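Local coordinates for chromosome partition protein Smc (Pyrococcus furiosus, PDB 3NWC), which probably acts in chromosome condensation and partitioning, dimerizing through its central hinge domain, which also binds DNA, at residues Asp48-Gly60 / Lys146-Glu158. Sequence-based numbering, arbitrary orientation.
Sequences DEAYALAIEVALG and KVRMVTIEGELYE
Val150 inserts its two methyls into the surface of helix 52-59. CG2, anti to the backbone N, meets Val57 CG1 at 3.8 Å, while CG1 lies 4.0 Å from the CB of both Ala54 and Ala58. The axes of helix 52-59 and strand 148-151 come within 8.0 Å, a close approach consistent with the two small alanine side chains. Val57 is a wedge in return: CG1 reaches Gly154 O and Leu156 CB, and CG2 packs on Gly154 CA. Just past the end of strand 148-151, Ile152 directs CD1 obliquely at the Tyr51 ring, 3.4 Å from CD1 of that ring.

Polar links flank this apolar strip. Arg148, extended from CG to NE, brings NH1 to Ala58 O at 3.0 Å with an N-H...O angle of 160°; the oxygen lies near the guanidinium plane, NH2 adds a weak second bond, and Leu156 CD1 rests over one face near its rim. Thr131 also binds NH1, and a water joins NH2 to Val57 O. Toward the helix start, another water donates to Ala50 O and Ile152 O and accepts from Ala54 N.

The type I turn from Thr151 to Gly154 is closed by Gly154 N to Thr151 O (3.0 Å) and braced by Glu155 N to Thr151 OG1 (2.9 Å, 156°). Glu155 and Gly154 O bind Lys82 and Arg88 of the second subunit, respectively. This is a helix packed on a beta hairpin of the five-stranded mixed sheet in the SMC hinge domain, beside its dimer interface.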
ATOM      1  N   ASP A  48     -15.354  -7.112  17.792  1.00 22.43           N
ATOM      2  CA  ASP A  48     -14.733  -7.258  19.106  1.00 27.55           C
ATOM      3  C   ASP A  48     -13.491  -6.375  19.215  1.00 30.31           C
ATOM      4  O   ASP A  48     -12.541  -6.514  18.437  1.00 28.48           O
ATOM      5  CB  ASP A  48     -14.339  -8.721  19.319  1.00 24.42           C
ATOM      6  CG  ASP A  48     -13.661  -8.968  20.660  0.51 24.38           C
ATOM      7  OD1 ASP A  48     -13.403  -8.001  21.403  0.55 28.05           O
ATOM      8  OD2 ASP A  48     -13.378 -10.146  20.968  0.43 33.45           O
ATOM      9  N   GLU A  49     -13.503  -5.485  20.198  1.00 28.08           N
ATOM     10  CA  GLU A  49     -12.439  -4.511  20.393  1.00 26.49           C
ATOM     11  C   GLU A  49     -11.053  -5.140  20.521  1.00 21.50           C
ATOM     12  O   GLU A  49     -10.051  -4.491  20.228  1.00 23.71           O
ATOM     13  CB  GLU A  49     -12.745  -3.655  21.630  1.00 28.24           C
ATOM     14  CG  GLU A  49     -11.908  -2.403  21.765  1.00 38.40           C
ATOM     15  CD  GLU A  49     -12.367  -1.530  22.922  0.41 41.23           C
ATOM     16  OE1 GLU A  49     -12.899  -2.077  23.912  0.77 44.48           O
ATOM     17  OE2 GLU A  49     -12.198  -0.298  22.837  0.50 41.80           O
ATOM     18  N   ALA A  50     -10.991  -6.390  20.971  1.00 20.43           N
ATOM     19  CA  ALA A  50      -9.718  -7.100  21.092  1.00 19.78           C
ATOM     20  C   ALA A  50      -8.971  -7.173  19.755  1.00 20.08           C
ATOM     21  O   ALA A  50      -7.741  -7.277  19.727  1.00 25.69           O
ATOM     22  CB  ALA A  50      -9.939  -8.503  21.663  1.00 26.41           C
ATOM     23  N   TYR A  51      -9.711  -7.117  18.651  1.00 18.81           N
ATOM     24  CA  TYR A  51      -9.110  -7.261  17.321  1.00 19.55           C
ATOM     25  C   TYR A  51      -9.073  -5.960  16.538  1.00 17.36           C
ATOM     26  O   TYR A  51      -8.753  -5.956  15.344  1.00 17.33           O
ATOM     27  CB  TYR A  51      -9.840  -8.339  16.505  1.00 18.65           C
ATOM     28  CG  TYR A  51      -9.881  -9.654  17.235  1.00 18.95           C
ATOM     29  CD1 TYR A  51      -8.723 -10.386  17.426  1.00 19.99           C
ATOM     30  CD2 TYR A  51     -11.071 -10.146  17.756  1.00 24.61           C
ATOM     31  CE1 TYR A  51      -8.746 -11.587  18.117  1.00 26.47           C
ATOM     32  CE2 TYR A  51     -11.104 -11.339  18.440  1.00 21.92           C
ATOM     33  CZ  TYR A  51      -9.945 -12.053  18.620  1.00 24.49           C
ATOM     34  OH  TYR A  51      -9.977 -13.248  19.305  1.00 32.06           O
ATOM     35  N   ALA A  52      -9.390  -4.852  17.204  1.00 17.87           N
ATOM     36  CA  ALA A  52      -9.434  -3.564  16.517  1.00 17.90           C
ATOM     37  C   ALA A  52      -8.112  -3.190  15.868  1.00 16.81           C
ATOM     38  O   ALA A  52      -8.093  -2.714  14.741  1.00 17.82           O
ATOM     39  CB  ALA A  52      -9.886  -2.465  17.452  1.00 20.79           C
ATOM     40  N   LEU A  53      -7.010  -3.376  16.578  1.00 17.53           N
ATOM     41  CA  LEU A  53      -5.698  -3.071  16.007  1.00 16.07           C
ATOM     42  C   LEU A  53      -5.343  -4.058  14.887  1.00 15.97           C
ATOM     43  O   LEU A  53      -4.865  -3.676  13.818  1.00 14.94           O
ATOM     44  CB  LEU A  53      -4.623  -3.057  17.108  1.00 17.42           C
ATOM     45  CG  LEU A  53      -3.167  -2.765  16.718  1.00 18.50           C
ATOM     46  CD1 LEU A  53      -3.020  -1.397  16.018  1.00 18.11           C
ATOM     47  CD2 LEU A  53      -2.274  -2.822  17.943  1.00 17.70           C
ATOM     48  N   ALA A  54      -5.585  -5.340  15.126  1.00 14.62           N
ATOM     49  CA  ALA A  54      -5.288  -6.344  14.104  1.00 12.95           C
ATOM     50  C   ALA A  54      -5.996  -6.061  12.781  1.00 11.07           C
ATOM     51  O   ALA A  54      -5.413  -6.208  11.704  1.00 14.24           O
ATOM     52  CB  ALA A  54      -5.654  -7.741  14.630  1.00 17.14           C
ATOM     53  N   ILE A  55      -7.260  -5.655  12.859  1.00 13.28           N
ATOM     54  CA  ILE A  55      -8.039  -5.356  11.663  1.00 13.55           C
ATOM     55  C   ILE A  55      -7.588  -4.042  11.004  1.00 14.79           C
ATOM     56  O   ILE A  55      -7.503  -3.960   9.779  1.00 16.19           O
ATOM     57  CB  ILE A  55      -9.557  -5.317  11.968  1.00 17.52           C
ATOM     58  CG1 ILE A  55     -10.017  -6.725  12.380  1.00 11.92           C
ATOM     59  CG2 ILE A  55     -10.337  -4.849  10.756  1.00 15.30           C
ATOM     60  CD1 ILE A  55      -9.625  -7.783  11.349  1.00 16.03           C
ATOM     61  N   GLU A  56      -7.309  -3.021  11.811  1.00 15.11           N
ATOM     62  CA  GLU A  56      -6.750  -1.780  11.260  1.00 13.68           C
ATOM     63  C   GLU A  56      -5.477  -2.088  10.476  1.00 16.44           C
ATOM     64  O   GLU A  56      -5.310  -1.625   9.341  1.00 15.91           O
ATOM     65  CB  GLU A  56      -6.456  -0.781  12.382  1.00 16.34           C
ATOM     66  CG  GLU A  56      -5.650   0.453  11.945  1.00 17.54           C
ATOM     67  CD  GLU A  56      -6.404   1.348  10.986  0.62 17.95           C
ATOM     68  OE1 GLU A  56      -7.644   1.429  11.084  0.93 21.70           O
ATOM     69  OE2 GLU A  56      -5.747   1.981  10.134  0.78 22.12           O
ATOM     70  N   VAL A  57      -4.571  -2.852  11.086  1.00 12.82           N
ATOM     71  CA  VAL A  57      -3.306  -3.204  10.432  1.00 16.47           C
ATOM     72  C   VAL A  57      -3.518  -4.083   9.193  1.00 19.49           C
ATOM     73  O   VAL A  57      -2.905  -3.868   8.130  1.00 17.87           O
ATOM     74  CB  VAL A  57      -2.332  -3.888  11.432  1.00 13.89           C
ATOM     75  CG1 VAL A  57      -1.119  -4.467  10.721  1.00 17.43           C
ATOM     76  CG2 VAL A  57      -1.915  -2.902  12.541  1.00 20.10           C
ATOM     77  N   ALA A  58      -4.379  -5.085   9.310  1.00 14.31           N
ATOM     78  CA  ALA A  58      -4.538  -5.993   8.179  1.00 16.45           C
ATOM     79  C   ALA A  58      -5.218  -5.337   6.972  1.00 17.25           C
ATOM     80  O   ALA A  58      -4.972  -5.724   5.819  1.00 16.31           O
ATOM     81  CB  ALA A  58      -5.274  -7.275   8.593  1.00 12.84           C
ATOM     82  N   LEU A  59      -6.106  -4.380   7.230  1.00 15.54           N
ATOM     83  CA  LEU A  59      -6.717  -3.617   6.142  1.00 16.18           C
ATOM     84  C   LEU A  59      -5.702  -2.655   5.545  1.00 21.42           C
ATOM     85  O   LEU A  59      -5.596  -2.524   4.329  1.00 20.36           O
ATOM     86  CB  LEU A  59      -7.899  -2.811   6.651  1.00 18.26           C
ATOM     87  CG  LEU A  59      -9.328  -3.275   6.446  1.00 28.07           C
ATOM     88  CD1 LEU A  59     -10.268  -2.162   6.874  1.00 23.35           C
ATOM     89  CD2 LEU A  59      -9.557  -3.613   4.983  1.00 21.68           C
ATOM     90  N   GLY A  60      -4.959  -1.971   6.408  1.00 21.79           N
ATOM     91  CA  GLY A  60      -3.989  -0.986   5.946  1.00 22.45           C
ATOM     92  C   GLY A  60      -4.625   0.001   4.981  1.00 24.95           C
ATOM     93  O   GLY A  60      -5.723   0.509   5.237  1.00 21.67           O
ATOM     94  N   LYS A 146       3.738 -18.217   3.492  1.00 32.60           N
ATOM     95  CA  LYS A 146       2.706 -19.178   3.128  1.00 34.06           C
ATOM     96  C   LYS A 146       1.315 -18.833   3.664  1.00 34.56           C
ATOM     97  O   LYS A 146       0.316 -19.345   3.171  1.00 33.04           O
ATOM     98  CB  LYS A 146       3.100 -20.590   3.568  1.00 43.42           C
ATOM     99  CG  LYS A 146       2.914 -20.851   5.046  1.00 43.57           C
ATOM    100  CD  LYS A 146       2.944 -22.347   5.333  1.00 50.24           C
ATOM    101  CE  LYS A 146       2.334 -22.658   6.690  1.00 36.99           C
ATOM    102  NZ  LYS A 146       2.218 -24.121   6.964  1.00 55.54           N
ATOM    103  N   VAL A 147       1.249 -17.966   4.670  1.00 30.04           N
ATOM    104  CA  VAL A 147      -0.030 -17.538   5.229  1.00 26.00           C
ATOM    105  C   VAL A 147       0.018 -16.028   5.485  1.00 21.16           C
ATOM    106  O   VAL A 147       1.017 -15.531   6.003  1.00 26.73           O
ATOM    107  CB  VAL A 147      -0.312 -18.241   6.568  1.00 29.64           C
ATOM    108  CG1 VAL A 147      -1.706 -17.885   7.072  1.00 27.20           C
ATOM    109  CG2 VAL A 147      -0.144 -19.758   6.431  1.00 29.56           C
ATOM    110  N   ARG A 148      -1.029 -15.298   5.111  1.00 20.30           N
ATOM    111  CA  ARG A 148      -1.095 -13.880   5.519  1.00 18.06           C
ATOM    112  C   ARG A 148      -1.535 -13.795   6.974  1.00 19.51           C
ATOM    113  O   ARG A 148      -2.603 -14.282   7.335  1.00 19.25           O
ATOM    114  CB  ARG A 148      -2.025 -13.060   4.623  1.00 17.23           C
ATOM    115  CG  ARG A 148      -1.956 -11.535   4.878  1.00 21.03           C
ATOM    116  CD  ARG A 148      -2.828 -10.756   3.895  1.00 24.19           C
ATOM    117  NE  ARG A 148      -2.344  -9.384   3.681  1.00 21.32           N
ATOM    118  CZ  ARG A 148      -2.844  -8.305   4.279  1.00 29.44           C
ATOM    119  NH1 ARG A 148      -3.848  -8.420   5.136  1.00 19.55           N
ATOM    120  NH2 ARG A 148      -2.338  -7.105   4.011  1.00 25.03           N
HETATM  121  N   MSE A 149      -0.712 -13.166   7.813  1.00 17.76           N
HETATM  122  CA  MSE A 149      -0.998 -13.096   9.241  1.00 16.85           C
HETATM  123  C   MSE A 149      -0.862 -11.674   9.775  1.00 20.10           C
HETATM  124  O   MSE A 149      -0.059 -10.879   9.292  1.00 21.20           O
HETATM  125  CB  MSE A 149      -0.059 -14.012  10.024  1.00 19.09           C
HETATM  126  CG  MSE A 149      -0.206 -15.490   9.679  1.00 28.05           C
HETATM  127 SE   MSE A 149       1.329 -16.479  10.352  0.86 30.21          SE
HETATM  128  CE  MSE A 149       2.702 -15.697   9.206  0.84 27.95           C
ATOM    129  N   VAL A 150      -1.650 -11.370  10.792  1.00 16.96           N
ATOM    130  CA  VAL A 150      -1.467 -10.123  11.520  1.00 15.88           C
ATOM    131  C   VAL A 150      -1.437 -10.528  12.986  1.00 17.32           C
ATOM    132  O   VAL A 150      -2.207 -11.388  13.395  1.00 18.45           O
ATOM    133  CB  VAL A 150      -2.592  -9.110  11.210  1.00 17.55           C
ATOM    134  CG1 VAL A 150      -3.993  -9.700  11.528  1.00 18.58           C
ATOM    135  CG2 VAL A 150      -2.361  -7.814  11.949  1.00 17.46           C
ATOM    136  N   THR A 151      -0.521  -9.967  13.763  1.00 20.43           N
ATOM    137  CA  THR A 151      -0.502 -10.284  15.193  1.00 23.81           C
ATOM    138  C   THR A 151      -1.457  -9.361  15.915  1.00 21.43           C
ATOM    139  O   THR A 151      -1.818  -8.311  15.403  1.00 22.54           O
ATOM    140  CB  THR A 151       0.896 -10.169  15.825  1.00 20.83           C
ATOM    141  OG1 THR A 151       1.301  -8.793  15.879  1.00 22.06           O
ATOM    142  CG2 THR A 151       1.908 -10.982  15.039  1.00 21.30           C
ATOM    143  N   ILE A 152      -1.872  -9.756  17.112  1.00 21.49           N
ATOM    144  CA  ILE A 152      -2.805  -8.960  17.875  1.00 20.50           C
ATOM    145  C   ILE A 152      -2.216  -7.581  18.171  1.00 18.56           C
ATOM    146  O   ILE A 152      -2.944  -6.616  18.319  1.00 20.15           O
ATOM    147  CB  ILE A 152      -3.185  -9.656  19.198  1.00 21.69           C
ATOM    148  CG1 ILE A 152      -4.187 -10.771  18.922  1.00 33.64           C
ATOM    149  CG2 ILE A 152      -3.813  -8.666  20.159  1.00 34.34           C
ATOM    150  CD1 ILE A 152      -5.589 -10.253  18.668  1.00 37.21           C
ATOM    151  N   GLU A 153      -0.891  -7.503  18.232  1.00 21.39           N
ATOM    152  CA  GLU A 153      -0.222  -6.253  18.576  1.00 19.84           C
ATOM    153  C   GLU A 153       0.192  -5.440  17.359  1.00 20.78           C
ATOM    154  O   GLU A 153       0.731  -4.334  17.494  1.00 23.98           O
ATOM    155  CB  GLU A 153       0.966  -6.519  19.498  1.00 25.69           C
ATOM    156  CG  GLU A 153       0.531  -6.972  20.889  1.00 29.45           C
ATOM    157  CD  GLU A 153      -0.471  -6.018  21.517  0.58 31.45           C
ATOM    158  OE1 GLU A 153      -0.523  -4.844  21.093  0.28 30.17           O
ATOM    159  OE2 GLU A 153      -1.206  -6.437  22.434  0.28 31.90           O
ATOM    160  N   GLY A 154      -0.048  -5.998  16.173  1.00 19.59           N
ATOM    161  CA  GLY A 154       0.022  -5.212  14.958  1.00 21.53           C
ATOM    162  C   GLY A 154       1.183  -5.419  14.009  1.00 15.92           C
ATOM    163  O   GLY A 154       1.459  -4.551  13.178  1.00 18.44           O
ATOM    164  N   GLU A 155       1.883  -6.538  14.124  1.00 18.54           N
ATOM    165  CA  GLU A 155       2.829  -6.899  13.076  1.00 21.66           C
ATOM    166  C   GLU A 155       2.060  -7.502  11.908  1.00 19.31           C
ATOM    167  O   GLU A 155       1.025  -8.142  12.101  1.00 19.25           O
ATOM    168  CB  GLU A 155       3.896  -7.863  13.589  1.00 21.17           C
ATOM    169  CG  GLU A 155       4.906  -7.228  14.523  1.00 24.60           C
ATOM    170  CD  GLU A 155       4.436  -7.173  15.957  0.78 21.85           C
ATOM    171  OE1 GLU A 155       3.677  -8.075  16.375  0.71 23.03           O
ATOM    172  OE2 GLU A 155       4.839  -6.229  16.671  0.78 21.66           O
ATOM    173  N   LEU A 156       2.551  -7.276  10.693  1.00 20.21           N
ATOM    174  CA  LEU A 156       1.874  -7.772   9.487  1.00 17.18           C
ATOM    175  C   LEU A 156       2.808  -8.630   8.669  1.00 19.82           C
ATOM    176  O   LEU A 156       3.936  -8.228   8.379  1.00 19.94           O
ATOM    177  CB  LEU A 156       1.384  -6.601   8.625  1.00 17.89           C
ATOM    178  CG  LEU A 156       0.761  -6.967   7.274  1.00 19.67           C
ATOM    179  CD1 LEU A 156      -0.551  -7.767   7.467  1.00 23.63           C
ATOM    180  CD2 LEU A 156       0.503  -5.713   6.445  1.00 23.90           C
ATOM    181  N   TYR A 157       2.327  -9.815   8.297  1.00 20.28           N
ATOM    182  CA  TYR A 157       3.064 -10.750   7.469  1.00 22.99           C
ATOM    183  C   TYR A 157       2.255 -10.958   6.197  1.00 28.30           C
ATOM    184  O   TYR A 157       1.219 -11.621   6.210  1.00 24.80           O
ATOM    185  CB  TYR A 157       3.212 -12.090   8.193  1.00 23.69           C
ATOM    186  CG  TYR A 157       4.047 -12.018   9.448  1.00 26.58           C
ATOM    187  CD1 TYR A 157       5.353 -12.485   9.465  1.00 27.69           C
ATOM    188  CD2 TYR A 157       3.532 -11.470  10.617  1.00 22.89           C
ATOM    189  CE1 TYR A 157       6.123 -12.409  10.606  1.00 23.38           C
ATOM    190  CE2 TYR A 157       4.294 -11.396  11.764  1.00 24.40           C
ATOM    191  CZ  TYR A 157       5.587 -11.869  11.755  1.00 23.86           C
ATOM    192  OH  TYR A 157       6.348 -11.792  12.899  1.00 29.54           O
ATOM    193  N   GLU A 158       2.703 -10.368   5.100  1.00 28.82           N
ATOM    194  CA  GLU A 158       1.989 -10.544   3.848  1.00 28.45           C
ATOM    195  C   GLU A 158       2.258 -11.962   3.367  1.00 27.30           C
ATOM    196  O   GLU A 158       3.247 -12.579   3.757  1.00 26.76           O
ATOM    197  CB  GLU A 158       2.407  -9.473   2.834  1.00 28.32           C
ATOM    198  CG  GLU A 158       2.011  -8.061   3.276  1.00 31.08           C
ATOM    199  CD  GLU A 158       2.469  -6.978   2.317  0.53 25.34           C
ATOM    200  OE1 GLU A 158       1.927  -6.909   1.195  0.73 27.48           O
ATOM    201  OE2 GLU A 158       3.363  -6.189   2.694  0.68 24.69           O
TER
HETATM  202  O   HOH W   1      -5.775  -6.381  17.900  1.00 21.39           O
HETATM  203  O   HOH W   2      -2.200  -4.322   5.434  1.00 29.67           O
HETATM  204  O   HOH W   3      -3.440  -4.048   3.154  1.00 38.17           O